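Local coordinates for protein agarase (Pseudoalteromonas fuliginea, PDB 6XJ9) that probably hydrolyses agarose, the galactan of red algal cell walls, as a family 50 glycoside hydrolase of a marine bacterium, at residues E241-E251 with N401-N409; H713-P721 with E730-V739. One frame throughout, in Å; residues are numbered along the deposited sequence.

Contact 1. Residues E241-E251 with N401-N409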
loop_
_atom_site.group_PDB
_atom_site.type_symbol
_atom_site.label_atom_id
_atom_site.label_comp_id
_atom_site.label_asym_id
_atom_site.label_seq_id
_atom_site.Cartn_x
_atom_site.Cartn_y
_atom_site.Cartn_z
ATOM N N GLU A 241 22.162 13.057 0.282
ATOM C CA GLU A 241 22.922 12.131 1.101
ATOM C C GLU A 241 22.420 12.125 2.546
ATOM O O GLU A 241 22.454 11.081 3.190
ATOM C CB GLU A 241 24.410 12.459 1.005
ATOM C CG GLU A 241 25.287 11.534 1.821
ATOM C CD GLU A 241 26.733 11.531 1.368
ATOM O OE1 GLU A 241 26.972 11.715 0.156
ATOM O OE2 GLU A 241 27.614 11.346 2.229
ATOM N N ALA A 242 21.960 13.284 3.046
ATOM C CA ALA A 242 21.531 13.435 4.432
ATOM C C ALA A 242 20.336 12.537 4.743
ATOM O O ALA A 242 20.099 12.185 5.899
ATOM C CB ALA A 242 21.203 14.885 4.736
ATOM N N GLU A 243 19.562 12.195 3.712
ATOM C CA GLU A 243 18.385 11.363 3.908
ATOM C C GLU A 243 18.804 9.952 4.315
ATOM O O GLU A 243 18.069 9.281 5.036
ATOM C CB GLU A 243 17.531 11.330 2.640
ATOM C CG GLU A 243 16.924 12.670 2.271
ATOM C CD GLU A 243 15.895 12.567 1.158
ATOM O OE1 GLU A 243 14.761 12.151 1.448
ATOM O OE2 GLU A 243 16.232 12.882 0.007
ATOM N N LEU A 244 19.978 9.516 3.838
ATOM C CA LEU A 244 20.536 8.204 4.145
ATOM C C LEU A 244 20.829 8.120 5.645
ATOM O O LEU A 244 20.479 7.136 6.287
ATOM C CB LEU A 244 21.821 7.973 3.335
ATOM C CG LEU A 244 21.730 8.009 1.805
ATOM C CD1 LEU A 244 23.041 7.543 1.180
ATOM C CD2 LEU A 244 20.580 7.153 1.292
ATOM N N LEU A 245 21.447 9.176 6.204
ATOM C CA LEU A 245 21.803 9.186 7.621
ATOM C C LEU A 245 20.519 9.238 8.444
ATOM O O LEU A 245 20.378 8.542 9.449
ATOM C CB LEU A 245 22.693 10.395 7.937
ATOM C CG LEU A 245 23.854 10.686 6.984
ATOM C CD1 LEU A 245 24.702 11.837 7.517
ATOM C CD2 LEU A 245 24.724 9.460 6.763
ATOM N N SER A 246 19.597 10.091 7.986
ATOM C CA SER A 246 18.234 10.210 8.471
ATOM C C SER A 246 17.558 8.835 8.514
ATOM O O SER A 246 16.998 8.436 9.540
ATOM C CB SER A 246 17.500 11.170 7.563
ATOM O OG SER A 246 16.182 11.389 8.010
ATOM N N ASP A 247 17.616 8.109 7.387
ATOM C CA ASP A 247 17.022 6.783 7.271
ATOM C C ASP A 247 17.551 5.860 8.371
ATOM O O ASP A 247 16.771 5.200 9.046
ATOM C CB ASP A 247 17.264 6.160 5.889
ATOM C CG ASP A 247 16.540 6.821 4.718
ATOM O OD1 ASP A 247 15.531 7.508 4.939
ATOM O OD2 ASP A 247 17.024 6.659 3.581
ATOM N N LYS A 248 18.876 5.829 8.544
ATOM C CA LYS A 248 19.555 4.933 9.473
ATOM C C LYS A 248 19.102 5.171 10.914
ATOM O O LYS A 248 18.773 4.218 11.620
ATOM C CB LYS A 248 21.070 5.089 9.335
ATOM C CG LYS A 248 21.900 4.327 10.358
ATOM C CD LYS A 248 23.376 4.450 10.098
ATOM C CE LYS A 248 23.910 5.822 10.442
ATOM N NZ LYS A 248 25.352 5.934 10.120
ATOM N N LYS A 249 19.103 6.443 11.339
ATOM C CA LYS A 249 18.688 6.819 12.683
ATOM C C LYS A 249 17.291 6.279 12.978
ATOM O O LYS A 249 17.073 5.650 14.012
ATOM C CB LYS A 249 18.688 8.344 12.845
ATOM C CG LYS A 249 20.052 9.008 12.701
ATOM C CD LYS A 249 21.138 8.304 13.499
ATOM C CE LYS A 249 22.493 8.306 12.819
ATOM N NZ LYS A 249 23.482 7.519 13.595
ATOM N N GLN A 250 16.360 6.550 12.058
ATOM C CA GLN A 250 14.957 6.205 12.189
ATOM C C GLN A 250 14.765 4.687 12.227
ATOM O O GLN A 250 14.005 4.171 13.050
ATOM C CB GLN A 250 14.161 6.871 11.060
ATOM C CG GLN A 250 12.676 6.535 11.050
ATOM C CD GLN A 250 12.022 6.707 12.401
ATOM O OE1 GLN A 250 12.650 7.139 13.370
ATOM N NE2 GLN A 250 10.747 6.356 12.481
ATOM N N GLU A 251 15.448 3.965 11.334
ATOM C CA GLU A 251 15.249 2.524 11.267
ATOM C C GLU A 251 15.807 1.851 12.522
ATOM O O GLU A 251 15.265 0.838 12.961
ATOM C CB GLU A 251 15.883 1.923 10.014
ATOM C CG GLU A 251 15.578 0.443 9.850
ATOM C CD GLU A 251 16.089 -0.204 8.575
ATOM O OE1 GLU A 251 16.954 0.408 7.890
ATOM O OE2 GLU A 251 15.609 -1.316 8.265
ATOM N N ASN A 401 26.328 3.489 -1.581
ATOM C CA ASN A 401 25.305 3.963 -0.660
ATOM C C ASN A 401 25.539 3.449 0.760
ATOM O O ASN A 401 25.283 4.177 1.721
ATOM C CB ASN A 401 23.900 3.683 -1.190
ATOM C CG ASN A 401 23.581 4.552 -2.386
ATOM O OD1 ASN A 401 24.173 5.625 -2.556
ATOM N ND2 ASN A 401 22.662 4.092 -3.222
ATOM N N LEU A 402 26.022 2.206 0.879
ATOM C CA LEU A 402 26.292 1.606 2.179
ATOM C C LEU A 402 27.384 2.389 2.900
ATOM O O LEU A 402 27.314 2.580 4.116
ATOM C CB LEU A 402 26.735 0.150 2.011
ATOM C CG LEU A 402 25.662 -0.866 1.616
ATOM C CD1 LEU A 402 26.245 -2.270 1.697
ATOM C CD2 LEU A 402 24.434 -0.760 2.510
ATOM N N GLU A 403 28.426 2.769 2.155
ATOM C CA GLU A 403 29.538 3.496 2.744
ATOM C C GLU A 403 29.103 4.920 3.079
ATOM O O GLU A 403 29.484 5.452 4.120
ATOM C CB GLU A 403 30.753 3.482 1.823
ATOM C CG GLU A 403 31.965 4.139 2.460
ATOM C CD GLU A 403 33.246 4.022 1.657
ATOM O OE1 GLU A 403 33.170 3.643 0.476
ATOM O OE2 GLU A 403 34.315 4.309 2.223
ATOM N N ARG A 404 28.278 5.518 2.208
ATOM C CA ARG A 404 27.723 6.836 2.483
ATOM C C ARG A 404 26.882 6.778 3.759
ATOM O O ARG A 404 26.910 7.699 4.573
ATOM C CB ARG A 404 26.899 7.337 1.290
ATOM C CG ARG A 404 27.728 7.919 0.150
ATOM C CD ARG A 404 26.900 8.744 -0.826
ATOM N NE ARG A 404 26.446 7.881 -1.892
ATOM C CZ ARG A 404 26.569 8.083 -3.203
ATOM N NH1 ARG A 404 27.109 9.191 -3.691
ATOM N NH2 ARG A 404 26.109 7.160 -4.030
ATOM N N LYS A 405 26.153 5.671 3.933
ATOM C CA LYS A 405 25.122 5.576 4.953
ATOM C C LYS A 405 25.732 5.155 6.290
ATOM O O LYS A 405 25.311 5.649 7.336
ATOM C CB LYS A 405 24.032 4.582 4.535
ATOM C CG LYS A 405 22.819 4.505 5.451
ATOM C CD LYS A 405 21.722 3.668 4.819
ATOM C CE LYS A 405 20.499 3.494 5.692
ATOM N NZ LYS A 405 19.452 2.735 4.962
ATOM N N TYR A 406 26.691 4.226 6.230
ATOM C CA TYR A 406 27.144 3.495 7.404
ATOM C C TYR A 406 28.649 3.649 7.590
ATOM O O TYR A 406 29.231 3.064 8.500
ATOM C CB TYR A 406 26.887 1.995 7.224
ATOM C CG TYR A 406 25.443 1.559 7.138
ATOM C CD1 TYR A 406 24.603 1.639 8.234
ATOM C CD2 TYR A 406 24.929 1.010 5.972
ATOM C CE1 TYR A 406 23.279 1.226 8.167
ATOM C CE2 TYR A 406 23.609 0.584 5.889
ATOM C CZ TYR A 406 22.780 0.686 6.991
ATOM O OH TYR A 406 21.479 0.270 6.924
ATOM N N GLY A 407 29.290 4.397 6.694
ATOM C CA GLY A 407 30.746 4.416 6.679
ATOM C C GLY A 407 31.337 5.741 7.160
ATOM O O GLY A 407 32.527 5.979 6.960
ATOM N N GLN A 408 30.500 6.593 7.773
ATOM C CA GLN A 408 30.929 7.900 8.253
ATOM C C GLN A 408 32.014 7.694 9.301
ATOM O O GLN A 408 31.907 6.786 10.119
ATOM C CB GLN A 408 29.800 8.643 8.975
ATOM C CG GLN A 408 28.533 8.827 8.157
ATOM C CD GLN A 408 27.556 7.697 8.377
ATOM O OE1 GLN A 408 27.931 6.529 8.496
ATOM N NE2 GLN A 408 26.282 8.042 8.434
ATOM N N ASN A 409 33.046 8.545 9.265
ATOM C CA ASN A 409 34.063 8.562 10.304
ATOM C C ASN A 409 34.813 7.231 10.277
ATOM O O ASN A 409 35.225 6.721 11.317
ATOM C CB ASN A 409 33.438 8.875 11.667
ATOM C CG ASN A 409 34.291 9.763 12.549
ATOM O OD1 ASN A 409 35.505 9.593 12.632
ATOM N ND2 ASN A 409 33.654 10.705 13.223
HETATM O O HOH W 1 18.684 4.666 3.347
HETATM O O HOH W 2 19.343 1.262 8.707
HETATM O O HOH W 3 16.749 2.575 6.487
#

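Contact 2. Residues H713-P721 with E730-V739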
loop_
_atom_site.group_PDB
_atom_site.type_symbol
_atom_site.label_atom_id
_atom_site.label_comp_id
_atom_site.label_asym_id
_atom_site.label_seq_id
_atom_site.Cartn_x
_atom_site.Cartn_y
_atom_site.Cartn_z
ATOM N N HIS A 713 12.035 -18.937 -0.467
ATOM C CA HIS A 713 12.956 -17.821 -0.385
ATOM C C HIS A 713 12.696 -16.858 -1.549
ATOM O O HIS A 713 12.530 -17.279 -2.694
ATOM C CB HIS A 713 14.400 -18.333 -0.346
ATOM C CG HIS A 713 14.817 -18.999 0.927
ATOM N ND1 HIS A 713 15.473 -20.223 0.934
ATOM C CD2 HIS A 713 14.697 -18.618 2.219
ATOM C CE1 HIS A 713 15.727 -20.578 2.177
ATOM N NE2 HIS A 713 15.253 -19.612 2.996
ATOM N N TRP A 714 12.672 -15.558 -1.227
ATOM C CA TRP A 714 12.440 -14.470 -2.161
ATOM C C TRP A 714 13.744 -14.089 -2.858
ATOM O O TRP A 714 14.774 -13.878 -2.215
ATOM C CB TRP A 714 11.882 -13.268 -1.371
ATOM C CG TRP A 714 11.854 -11.991 -2.154
ATOM C CD1 TRP A 714 12.896 -11.142 -2.395
ATOM C CD2 TRP A 714 10.718 -11.438 -2.842
ATOM N NE1 TRP A 714 12.474 -10.075 -3.151
ATOM C CE2 TRP A 714 11.147 -10.243 -3.454
ATOM C CE3 TRP A 714 9.383 -11.835 -2.982
ATOM C CZ2 TRP A 714 10.281 -9.436 -4.192
ATOM C CZ3 TRP A 714 8.527 -11.041 -3.717
ATOM C CH2 TRP A 714 8.977 -9.864 -4.316
ATOM N N PHE A 715 13.694 -13.974 -4.185
ATOM C CA PHE A 715 14.824 -13.460 -4.953
ATOM C C PHE A 715 14.534 -12.011 -5.350
ATOM O O PHE A 715 13.711 -11.779 -6.229
ATOM C CB PHE A 715 15.061 -14.331 -6.197
ATOM C CG PHE A 715 16.324 -14.027 -6.972
ATOM C CD1 PHE A 715 16.372 -12.979 -7.885
ATOM C CD2 PHE A 715 17.463 -14.808 -6.814
ATOM C CE1 PHE A 715 17.528 -12.707 -8.603
ATOM C CE2 PHE A 715 18.624 -14.526 -7.523
ATOM C CZ PHE A 715 18.656 -13.480 -8.421
ATOM N N GLN A 716 15.233 -11.019 -4.767
ATOM C CA GLN A 716 16.419 -11.108 -3.927
ATOM C C GLN A 716 16.401 -9.900 -2.976
ATOM O O GLN A 716 15.416 -9.175 -2.902
ATOM C CB GLN A 716 17.668 -11.106 -4.822
ATOM C CG GLN A 716 17.864 -9.800 -5.591
ATOM C CD GLN A 716 19.007 -9.725 -6.576
ATOM O OE1 GLN A 716 19.788 -10.649 -6.749
ATOM N NE2 GLN A 716 19.103 -8.609 -7.274
ATOM N N TYR A 717 17.505 -9.663 -2.267
ATOM C CA TYR A 717 17.548 -8.679 -1.193
ATOM C C TYR A 717 17.422 -7.266 -1.748
ATOM O O TYR A 717 16.566 -6.480 -1.321
ATOM C CB TYR A 717 18.844 -8.846 -0.385
ATOM C CG TYR A 717 18.957 -8.030 0.887
ATOM C CD1 TYR A 717 17.843 -7.547 1.561
ATOM C CD2 TYR A 717 20.206 -7.797 1.451
ATOM C CE1 TYR A 717 17.964 -6.805 2.732
ATOM C CE2 TYR A 717 20.349 -7.057 2.614
ATOM C CZ TYR A 717 19.226 -6.570 3.259
ATOM O OH TYR A 717 19.393 -5.856 4.406
ATOM N N ILE A 718 18.318 -6.970 -2.687
ATOM C CA ILE A 718 18.534 -5.658 -3.268
ATOM C C ILE A 718 18.013 -5.672 -4.700
ATOM O O ILE A 718 18.237 -6.646 -5.420
ATOM C CB ILE A 718 20.045 -5.366 -3.269
ATOM C CG1 ILE A 718 20.628 -5.497 -1.861
ATOM C CG2 ILE A 718 20.335 -4.006 -3.892
ATOM C CD1 ILE A 718 22.049 -6.014 -1.820
ATOM N N ASP A 719 17.341 -4.585 -5.103
ATOM C CA ASP A 719 16.966 -4.398 -6.498
ATOM C C ASP A 719 18.199 -4.575 -7.382
ATOM O O ASP A 719 19.319 -4.205 -7.007
ATOM C CB ASP A 719 16.458 -2.981 -6.783
ATOM C CG ASP A 719 15.001 -2.729 -6.476
ATOM O OD1 ASP A 719 14.192 -3.654 -6.636
ATOM O OD2 ASP A 719 14.677 -1.570 -6.125
ATOM N N SER A 720 17.985 -5.139 -8.575
ATOM C CA SER A 720 19.055 -5.202 -9.555
ATOM C C SER A 720 19.415 -3.770 -9.944
ATOM O O SER A 720 18.559 -2.898 -9.838
ATOM C CB SER A 720 18.623 -5.997 -10.754
ATOM O OG SER A 720 18.710 -7.391 -10.484
ATOM N N PRO A 721 20.674 -3.466 -10.356
ATOM C CA PRO A 721 20.999 -2.140 -10.880
ATOM C C PRO A 721 20.002 -1.737 -11.957
ATOM O O PRO A 721 19.536 -2.575 -12.732
ATOM C CB PRO A 721 22.401 -2.314 -11.467
ATOM C CG PRO A 721 22.998 -3.415 -10.600
ATOM C CD PRO A 721 21.842 -4.359 -10.322
ATOM N N GLU A 730 20.222 -7.997 -16.505
ATOM C CA GLU A 730 18.991 -8.109 -15.732
ATOM C C GLU A 730 18.829 -6.847 -14.873
ATOM O O GLU A 730 19.714 -6.515 -14.096
ATOM C CB GLU A 730 19.085 -9.377 -14.873
ATOM C CG GLU A 730 17.763 -10.017 -14.477
ATOM C CD GLU A 730 17.855 -11.487 -14.056
ATOM O OE1 GLU A 730 17.449 -11.809 -12.911
ATOM O OE2 GLU A 730 18.318 -12.325 -14.873
ATOM N N ASN A 731 17.681 -6.172 -14.990
ATOM C CA ASN A 731 17.488 -4.859 -14.374
ATOM C C ASN A 731 16.112 -4.763 -13.718
ATOM O O ASN A 731 15.435 -3.743 -13.850
ATOM C CB ASN A 731 17.771 -3.697 -15.344
ATOM C CG ASN A 731 16.890 -3.655 -16.578
ATOM O OD1 ASN A 731 16.313 -4.668 -16.975
ATOM N ND2 ASN A 731 16.775 -2.478 -17.194
ATOM N N TYR A 732 15.742 -5.804 -12.959
ATOM C CA TYR A 732 14.387 -5.987 -12.451
ATOM C C TYR A 732 14.196 -5.396 -11.057
ATOM O O TYR A 732 15.132 -5.357 -10.259
ATOM C CB TYR A 732 14.105 -7.469 -12.186
ATOM C CG TYR A 732 14.224 -8.425 -13.344
ATOM C CD1 TYR A 732 14.242 -7.979 -14.658
ATOM C CD2 TYR A 732 14.226 -9.797 -13.122
ATOM C CE1 TYR A 732 14.310 -8.870 -15.715
ATOM C CE2 TYR A 732 14.293 -10.700 -14.175
ATOM C CZ TYR A 732 14.331 -10.232 -15.478
ATOM O OH TYR A 732 14.394 -11.107 -16.527
ATOM N N ASN A 733 12.937 -5.050 -10.751
ATOM C CA ASN A 733 12.456 -4.759 -9.407
ATOM C C ASN A 733 12.271 -6.063 -8.620
ATOM O O ASN A 733 11.138 -6.475 -8.364
ATOM C CB ASN A 733 11.194 -3.878 -9.457
ATOM C CG ASN A 733 10.551 -3.571 -8.113
ATOM O OD1 ASN A 733 9.324 -3.561 -7.990
ATOM N ND2 ASN A 733 11.351 -3.274 -7.099
ATOM N N VAL A 734 13.392 -6.679 -8.211
ATOM C CA VAL A 734 13.408 -7.934 -7.465
ATOM C C VAL A 734 13.718 -7.696 -5.980
ATOM O O VAL A 734 13.696 -8.630 -5.181
ATOM C CB VAL A 734 14.415 -8.946 -8.059
ATOM C CG1 VAL A 734 13.917 -9.626 -9.332
ATOM C CG2 VAL A 734 15.794 -8.343 -8.269
ATOM N N GLY A 735 14.053 -6.459 -5.605
ATOM C CA GLY A 735 14.552 -6.182 -4.263
ATOM C C GLY A 735 13.444 -6.071 -3.217
ATOM O O GLY A 735 12.379 -5.514 -3.487
ATOM N N PHE A 736 13.726 -6.592 -2.012
ATOM C CA PHE A 736 12.998 -6.211 -0.805
ATOM C C PHE A 736 13.375 -4.789 -0.380
ATOM O O PHE A 736 12.610 -4.131 0.338
ATOM C CB PHE A 736 13.209 -7.239 0.314
ATOM C CG PHE A 736 11.946 -7.948 0.740
ATOM C CD1 PHE A 736 11.375 -7.702 1.978
ATOM C CD2 PHE A 736 11.300 -8.827 -0.115
ATOM C CE1 PHE A 736 10.200 -8.332 2.360
ATOM C CE2 PHE A 736 10.128 -9.460 0.267
ATOM C CZ PHE A 736 9.578 -9.212 1.505
ATOM N N ILE A 737 14.563 -4.339 -0.826
ATOM C CA ILE A 737 15.077 -2.998 -0.570
ATOM C C ILE A 737 15.602 -2.399 -1.879
ATOM O O ILE A 737 16.044 -3.127 -2.768
ATOM C CB ILE A 737 16.194 -3.017 0.499
ATOM C CG1 ILE A 737 17.560 -3.359 -0.102
ATOM C CG2 ILE A 737 15.848 -3.906 1.690
ATOM C CD1 ILE A 737 18.644 -3.601 0.921
ATOM N N SER A 738 15.610 -1.059 -1.957
ATOM C CA SER A 738 16.076 -0.320 -3.124
ATOM C C SER A 738 17.593 -0.151 -3.092
ATOM O O SER A 738 18.255 -0.539 -2.134
ATOM C CB SER A 738 15.396 1.034 -3.199
ATOM O OG SER A 738 15.938 1.909 -2.211
ATOM N N VAL A 739 18.134 0.480 -4.145
ATOM C CA VAL A 739 19.558 0.721 -4.295
ATOM C C VAL A 739 20.081 1.691 -3.224
ATOM O O VAL A 739 21.288 1.759 -3.000
ATOM C CB VAL A 739 19.840 1.251 -5.717
ATOM C CG1 VAL A 739 19.175 2.601 -5.965
ATOM C CG2 VAL A 739 21.320 1.321 -6.029
HETATM O O HOH W 4 16.506 0.386 -6.719
#

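Contact 1. Residues E241-E251 with N401-N409
Two helices cross here, and Leu244 and Lys405 meet where helix 242-251 passes the last turns of helix 401-406. The axes come within 8.7 Å at a crossing angle of -66°. Lys405 runs out extended along the first helix. Its CG lies 3.6 Å from Leu244 O, and its CE reaches Lys248 CB. Leu244 CD1 packs on Arg404 CB at 3.9 Å. Lys248 NZ donates a hydrogen bond to Lys405 O, at 2.8 Å and in the carbonyl plane. Lys248 starts with CG anti to its backbone N and then bends at chi3 (73°). The bend carries NZ to the end of helix 401-406, just before Gly407 leaves helical geometry. On the way, Lys248 CD passes the ring of Tyr406 obliquely, 3.6 Å from Tyr406 CD1. With an alanine here, the carbonyl of Lys405 would probably lose this donor and the Tyr406 ring the methylene chain beside it. Glu241 lies across the aliphatic part of Arg404. Its OE1 stays 4.4 Å from Arg404 NE, too far for a salt bridge. The guanidinium instead grips Asn401 OD1 side-on with NE and NH2, the NH2 bond being 2.9 Å long. Asn401 ND2 in turn bonds to Val739 O, and Arg404 NH2 also donates to Glu225 O. Waters join the polar ends. One bridges Asp247 OD2 to Lys405 NZ, another Glu251 OE1 to Lys405 NZ, and a third Glu251 OE1 to Tyr406 OH. Lys405 NZ has a salt bridge to Asp741, which also accepts from Tyr406 OH. Asp247 pairs with Arg742, and Glu251 with Arg424 of helix 413-428. That helix also packs on Tyr406, so the crossing pair lies against it and the loop at 740-742.

Contact 2. Residues H713-P721 with E730-V739
Trp714 and Gln716 close on Val734 where the chain leaves strand 709-714, and this is the tight part of the contact. Val734 O takes two bonds from opposite faces of its plane, from Trp714 NE1 at 2.8 Å and from Gln716 N, which follows a cis peptide, at 2.9 Å. Trp714 has CG anti to its backbone N (chi1 168°), and its indole turns a face to the edge of Phe736. The stack is T-shaped, with the five-membered ring and the Phe736 ring at 79° and their centroids 4.7 Å apart. Ile737 CD1 sits over one face of Tyr717, 3.9 Å from the ring centroid, in a CH-pi contact. Gly735 lies so close to Asp719 that a side chain there would collide with Asp719 N. Ile718 and Ile737 form a single beta bridge, with Ile737 N bonded to Tyr717 O and Asp719 N to Ile737 O. Ser720 N bonds weakly to Tyr732 O.

The looser, solvent side lies at partly exposed Glu730, Ser738 and Val739. There a water links Val739 N to Asp719 OD2.

Asp719 OD1 accepts from Asn733 ND2 at 2.9 Å on the syn side and from Gly735 N at 3.0 Å on the anti side, well out of the carboxylate plane. Its OD2 also bonds to Tyr744. Backbone bonds and a buried carboxylate thus together hold the two segments, with aromatic packing around them.

Both segments of contact 1 precede those of contact 2 in the sequence. Their centres are about 20 Å apart. Contact 1 lies toward the periphery, while contact 2 is buried near the middle, after strand 709-714 of the mainly parallel sheet. That sheet is consistent with the (beta/alpha)8 barrel of this enzyme family. The contacts touch directly, with Asn401 ND2 2.7 Å from Val739 O, a probable hydrogen bond. Helix 397-406 serves both, since its Tyr398 packs on Ile718 and Ile737. Arg424 of helix 413-428 also reaches both, through Glu251 and Tyr717. The outer helix pair is thus joined to the loop that follows strand 709-714.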